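Protein translation elongation factor 1A (Methanosarcina mazei, PDB 3WND) binds guanine nucleotides and, in its GTP-bound form, cysteinyl-tRNA(Cys), and probably acts as an elongation factor in translation. Local coordinates at residues Ala38-Lys43 with Asn162-Val167; Lys44-Asp49 with Ile197-Asn202. One frame throughout, in Å; residues are numbered along the deposited sequence.

Contact 1: Ala38-Lys43 with Asn162-Val167; sequences AANLGK and NPFEGV
Asn40 and Phe164 reach each other because both side chains leave the backbone the same way, the branch atom CG opposite the carbonyl carbon (chi1 -79° in Asn40, -83° in Phe164), and both CB atoms are aimed across the gap. The amide and the phenyl ring then meet at nearly a right angle, their planes 87° apart. It is the far edge of the ring that makes the touch: CZ of Phe164 lies 3.7 Å from OD1 of Asn40 and 3.8 Å from its CG, with CG close to the plane of the ring. The amide thus stands like a plate across the end of the ring, and the C-H edge facing the oxygen is probably slightly favourable. The nitrogen is busy on its own side, since ND2 of Asn40 is hydrogen-bonded to O of Ser36, one turn back in helix 34-39, and that bond limits how the amide can rotate. Beside this pair, CD2 of Leu41 approaches CG1 of Val167 at 4.4 Å, a loose apolar touch on the more buried side. Phe164 sits in the type II turn from Asn162 to Glu165, and Asn155 holds this loop through both the N of Phe164 and the O of Asn162. Asn40 and Phe164 both touch Thr156, which like Ser36 is a GDP-binding residue, although no GDP is bound in this model. Shortening Phe164 to an alanine would probably leave the amide of Asn40 without the ring edge it abuts and open a gap beside Thr156. With that amide nitrogen engaged and the turn held separately, what joins the two segments is van der Waals contact, perhaps helped by a weak electrostatic match, which implies a modest attachment next to the nucleotide site.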
loop_
_atom_site.group_PDB
_atom_site.type_symbol
_atom_site.label_atom_id
_atom_site.label_comp_id
_atom_site.label_asym_id
_atom_site.label_seq_id
_atom_site.Cartn_x
_atom_site.Cartn_y
_atom_site.Cartn_z
ATOM N N ALA A 38 0.903 -15.756 -1.661
ATOM C CA ALA A 38 0.204 -15.109 -0.528
ATOM C C ALA A 38 -0.510 -16.262 0.277
ATOM O O ALA A 38 -0.426 -16.341 1.514
ATOM C CB ALA A 38 -0.836 -14.064 -1.023
ATOM N N ALA A 39 -1.254 -17.122 -0.454
ATOM C CA ALA A 39 -2.096 -18.159 0.171
ATOM C C ALA A 39 -1.262 -19.181 0.980
ATOM O O ALA A 39 -1.778 -19.788 1.911
ATOM C CB ALA A 39 -2.938 -18.854 -0.915
ATOM N N ASN A 40 0.002 -19.380 0.598
ATOM C CA ASN A 40 0.891 -20.280 1.336
ATOM C C ASN A 40 1.716 -19.596 2.383
ATOM O O ASN A 40 2.486 -20.248 3.116
ATOM C CB ASN A 40 1.815 -20.993 0.338
ATOM C CG ASN A 40 1.097 -22.170 -0.378
ATOM O OD1 ASN A 40 0.769 -23.163 0.263
ATOM N ND2 ASN A 40 0.836 -22.060 -1.667
ATOM N N LEU A 41 1.501 -18.272 2.559
ATOM C CA LEU A 41 2.233 -17.534 3.599
ATOM C C LEU A 41 1.344 -17.213 4.813
ATOM O O LEU A 41 1.882 -16.848 5.877
ATOM C CB LEU A 41 2.794 -16.213 3.058
ATOM C CG LEU A 41 3.949 -16.409 2.078
ATOM C CD1 LEU A 41 4.401 -15.105 1.573
ATOM C CD2 LEU A 41 5.145 -17.133 2.682
ATOM N N GLY A 42 0.039 -17.317 4.660
ATOM C CA GLY A 42 -0.870 -17.116 5.841
ATOM C C GLY A 42 -2.287 -17.624 5.566
ATOM O O GLY A 42 -2.572 -18.246 4.518
ATOM N N LYS A 43 -3.146 -17.403 6.543
ATOM C CA LYS A 43 -4.525 -17.834 6.546
ATOM C C LYS A 43 -5.455 -16.752 5.958
ATOM O O LYS A 43 -5.457 -15.597 6.411
ATOM C CB LYS A 43 -4.929 -18.111 8.006
ATOM C CG LYS A 43 -6.414 -18.295 8.255
ATOM C CD LYS A 43 -6.682 -18.541 9.754
ATOM C CE LYS A 43 -5.669 -19.504 10.495
ATOM N NZ LYS A 43 -4.811 -18.854 11.488
ATOM N N ASN A 162 12.113 -29.548 -6.755
ATOM C CA ASN A 162 12.627 -28.800 -5.601
ATOM C C ASN A 162 11.468 -28.059 -4.963
ATOM O O ASN A 162 11.238 -26.855 -5.241
ATOM C CB ASN A 162 13.661 -27.831 -6.131
ATOM C CG ASN A 162 14.967 -28.554 -6.557
ATOM O OD1 ASN A 162 15.403 -29.525 -5.886
ATOM N ND2 ASN A 162 15.552 -28.136 -7.695
ATOM N N PRO A 163 10.685 -28.767 -4.143
ATOM C CA PRO A 163 9.383 -28.172 -3.769
ATOM C C PRO A 163 9.588 -27.093 -2.759
ATOM O O PRO A 163 10.329 -27.244 -1.807
ATOM C CB PRO A 163 8.614 -29.369 -3.105
ATOM C CG PRO A 163 9.752 -30.238 -2.583
ATOM C CD PRO A 163 10.811 -30.123 -3.624
ATOM N N PHE A 164 8.894 -25.970 -3.002
ATOM C CA PHE A 164 9.003 -24.816 -2.106
ATOM C C PHE A 164 10.428 -24.308 -1.926
ATOM O O PHE A 164 10.711 -23.554 -0.989
ATOM C CB PHE A 164 8.327 -25.151 -0.723
ATOM C CG PHE A 164 6.854 -24.949 -0.789
ATOM C CD1 PHE A 164 6.038 -25.905 -1.437
ATOM C CD2 PHE A 164 6.226 -23.808 -0.157
ATOM C CE1 PHE A 164 4.633 -25.691 -1.588
ATOM C CE2 PHE A 164 4.831 -23.668 -0.224
ATOM C CZ PHE A 164 4.030 -24.602 -0.880
ATOM N N GLU A 165 11.296 -24.544 -2.955
ATOM C CA GLU A 165 12.587 -23.933 -2.873
ATOM C C GLU A 165 12.373 -22.418 -2.854
ATOM O O GLU A 165 11.387 -21.839 -3.401
ATOM C CB GLU A 165 13.539 -24.413 -3.966
ATOM C CG GLU A 165 13.140 -23.939 -5.294
ATOM C CD GLU A 165 14.237 -24.124 -6.355
ATOM O OE1 GLU A 165 15.349 -24.690 -6.142
ATOM O OE2 GLU A 165 13.907 -23.706 -7.455
ATOM N N GLY A 166 13.273 -21.800 -2.153
ATOM C CA GLY A 166 13.327 -20.339 -1.968
ATOM C C GLY A 166 12.289 -19.714 -1.032
ATOM O O GLY A 166 12.457 -18.537 -0.653
ATOM N N VAL A 167 11.271 -20.465 -0.585
ATOM C CA VAL A 167 10.242 -19.867 0.256
ATOM C C VAL A 167 10.857 -19.575 1.634
ATOM O O VAL A 167 10.660 -18.514 2.193
ATOM C CB VAL A 167 9.027 -20.757 0.359
ATOM C CG1 VAL A 167 8.021 -20.187 1.369
ATOM C CG2 VAL A 167 8.326 -20.838 -1.021
#

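Contact 2: Lys44-Asp49 with Ile197-Asn202; sequences KGTSSD and IDHAFN
The imidazole of His199 is met on a face by Thr46 and at an edge by Ser48. Thr46 and His199 approach from opposite directions, and the methyl CG2 of Thr46 settles over the middle of the ring, 3.6 Å from its centroid and only 9° off the normal, a CH-pi contact. With chi1 -57°, OG1 of Thr46 lies beside the backbone N, which leaves CG2 opposite that N and aimed at the ring. Ser48 comes in at the rim instead: its OG is hydrogen-bonded to NE2 of His199 at 2.8 Å, and its CB lies near the ring plane.

The other ring nitrogen is held by the residue just before it. ND1 of His199 donates to OD1 of Asp198 over 2.6 Å, an N-H...O angle of 159°, with the oxygen close to the ring plane. Gripped at both nitrogens, the ring is kept from turning, and the carboxylate would probably polarise it. Asp198 in turn is paired through OD2 with Arg254.

Asp198 and His199 form a classic beta bulge opposite Leu211, where strand 194-203 turns a corner. The contact joins strand 43-47, at the edge of the GTPase domain's mixed sheet beside 51-55, to strand 194-203 of the antiparallel sheet that follows. Arg269 spans the two sides, in a salt bridge with Asp49 and a hydrogen bond from NE to O of Asp198. Leu211 of strand 207-216 also packs on Thr46, while Ile83 of helix 74-83 touches Asp198.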
loop_
_atom_site.group_PDB
_atom_site.type_symbol
_atom_site.label_atom_id
_atom_site.label_comp_id
_atom_site.label_asym_id
_atom_site.label_seq_id
_atom_site.Cartn_x
_atom_site.Cartn_y
_atom_site.Cartn_z
ATOM N N LYS A 44 -6.292 -17.172 5.017
ATOM C CA LYS A 44 -7.157 -16.293 4.316
ATOM C C LYS A 44 -8.060 -15.593 5.320
ATOM O O LYS A 44 -8.745 -16.241 6.148
ATOM C CB LYS A 44 -7.938 -16.987 3.240
ATOM C CG LYS A 44 -8.677 -16.058 2.281
ATOM C CD LYS A 44 -9.228 -16.859 1.083
ATOM C CE LYS A 44 -10.171 -15.912 0.388
ATOM N NZ LYS A 44 -10.997 -16.432 -0.727
ATOM N N GLY A 45 -8.057 -14.239 5.250
ATOM C CA GLY A 45 -8.883 -13.430 6.135
ATOM C C GLY A 45 -9.801 -12.574 5.292
ATOM O O GLY A 45 -10.437 -13.045 4.345
ATOM N N THR A 46 -9.785 -11.257 5.585
ATOM C CA THR A 46 -10.665 -10.307 4.881
ATOM C C THR A 46 -10.415 -10.339 3.381
ATOM O O THR A 46 -9.268 -10.368 2.919
ATOM C CB THR A 46 -10.359 -8.886 5.421
ATOM O OG1 THR A 46 -10.563 -8.918 6.833
ATOM C CG2 THR A 46 -11.325 -7.926 4.847
ATOM N N SER A 47 -11.470 -10.360 2.610
ATOM C CA SER A 47 -11.380 -10.438 1.169
ATOM C C SER A 47 -12.417 -9.545 0.501
ATOM O O SER A 47 -13.576 -9.702 0.766
ATOM C CB SER A 47 -11.621 -11.901 0.754
ATOM O OG SER A 47 -11.346 -12.103 -0.639
ATOM N N SER A 48 -11.958 -8.555 -0.289
ATOM C CA SER A 48 -12.791 -7.667 -1.114
ATOM C C SER A 48 -12.171 -7.541 -2.541
ATOM O O SER A 48 -12.084 -8.542 -3.288
ATOM C CB SER A 48 -12.863 -6.284 -0.407
ATOM O OG SER A 48 -11.573 -5.719 -0.131
ATOM N N ASP A 49 -11.651 -6.359 -2.911
ATOM C CA ASP A 49 -10.794 -6.329 -4.144
ATOM C C ASP A 49 -9.334 -6.661 -3.822
ATOM O O ASP A 49 -8.509 -6.774 -4.754
ATOM C CB ASP A 49 -10.801 -4.965 -4.841
ATOM C CG ASP A 49 -10.341 -3.856 -3.901
ATOM O OD1 ASP A 49 -10.397 -3.977 -2.652
ATOM O OD2 ASP A 49 -9.917 -2.857 -4.425
ATOM N N ILE A 197 -8.305 3.575 7.309
ATOM C CA ILE A 197 -9.264 2.541 7.287
ATOM C C ILE A 197 -9.394 1.859 5.943
ATOM O O ILE A 197 -9.517 2.533 4.942
ATOM C CB ILE A 197 -10.654 3.181 7.614
ATOM C CG1 ILE A 197 -10.667 3.703 9.112
ATOM C CG2 ILE A 197 -11.754 2.156 7.328
ATOM C CD1 ILE A 197 -11.845 4.626 9.377
ATOM N N ASP A 198 -9.273 0.518 5.905
ATOM C CA ASP A 198 -9.387 -0.125 4.594
ATOM C C ASP A 198 -10.723 -0.863 4.448
ATOM O O ASP A 198 -11.151 -1.172 3.300
ATOM C CB ASP A 198 -8.186 -1.076 4.255
ATOM C CG ASP A 198 -7.792 -1.958 5.362
ATOM O OD1 ASP A 198 -8.541 -2.876 5.716
ATOM O OD2 ASP A 198 -6.680 -1.791 5.847
ATOM N N HIS A 199 -11.387 -1.154 5.594
ATOM C CA HIS A 199 -12.709 -1.834 5.522
ATOM C C HIS A 199 -13.502 -1.332 6.710
ATOM O O HIS A 199 -12.979 -1.004 7.765
ATOM C CB HIS A 199 -12.583 -3.361 5.644
ATOM C CG HIS A 199 -11.898 -3.992 4.509
ATOM N ND1 HIS A 199 -10.493 -4.049 4.433
ATOM C CD2 HIS A 199 -12.402 -4.603 3.320
ATOM C CE1 HIS A 199 -10.135 -4.709 3.248
ATOM N NE2 HIS A 199 -11.310 -5.072 2.592
ATOM N N ALA A 200 -14.820 -1.313 6.562
ATOM C CA ALA A 200 -15.745 -0.918 7.646
ATOM C C ALA A 200 -16.971 -1.840 7.485
ATOM O O ALA A 200 -17.558 -1.953 6.386
ATOM C CB ALA A 200 -16.208 0.562 7.471
ATOM N N PHE A 201 -17.459 -2.352 8.599
ATOM C CA PHE A 201 -18.689 -3.097 8.612
ATOM C C PHE A 201 -19.374 -3.128 9.935
ATOM O O PHE A 201 -18.794 -2.731 10.995
ATOM C CB PHE A 201 -18.475 -4.524 8.140
ATOM C CG PHE A 201 -17.258 -5.145 8.696
ATOM C CD1 PHE A 201 -17.278 -5.802 9.956
ATOM C CD2 PHE A 201 -16.008 -5.047 7.997
ATOM C CE1 PHE A 201 -16.098 -6.391 10.477
ATOM C CE2 PHE A 201 -14.877 -5.630 8.500
ATOM C CZ PHE A 201 -14.899 -6.294 9.757
ATOM N N ASN A 202 -20.663 -3.513 9.888
ATOM C CA ASN A 202 -21.406 -3.677 11.127
ATOM C C ASN A 202 -21.151 -5.067 11.694
ATOM O O ASN A 202 -21.174 -6.037 10.945
ATOM C CB ASN A 202 -22.910 -3.429 10.931
ATOM C CG ASN A 202 -23.491 -2.642 12.077
ATOM O OD1 ASN A 202 -22.938 -1.616 12.457
ATOM N ND2 ASN A 202 -24.588 -3.127 12.660
#

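In the fold
Contacts 1 and 2 share one continuous run of chain: residues 38-43 lead straight into 44-49, from the end of helix 34-39 into edge strand 43-47. Their centres are about 24 Å apart, and their partners follow in the same order, 162-167 before 197-202, so the two alternate along the sequence. Helix 167-187, which begins at the end of 162-167, connects those partners. Contact 1 stays inside the nucleotide-binding domain, near the GDP site; contact 2 crosses from that domain's mixed sheet to the antiparallel sheet containing strand 194-203. The segment after the nucleotide-binding loop is thus tied at one end within its own domain and at the other to the next.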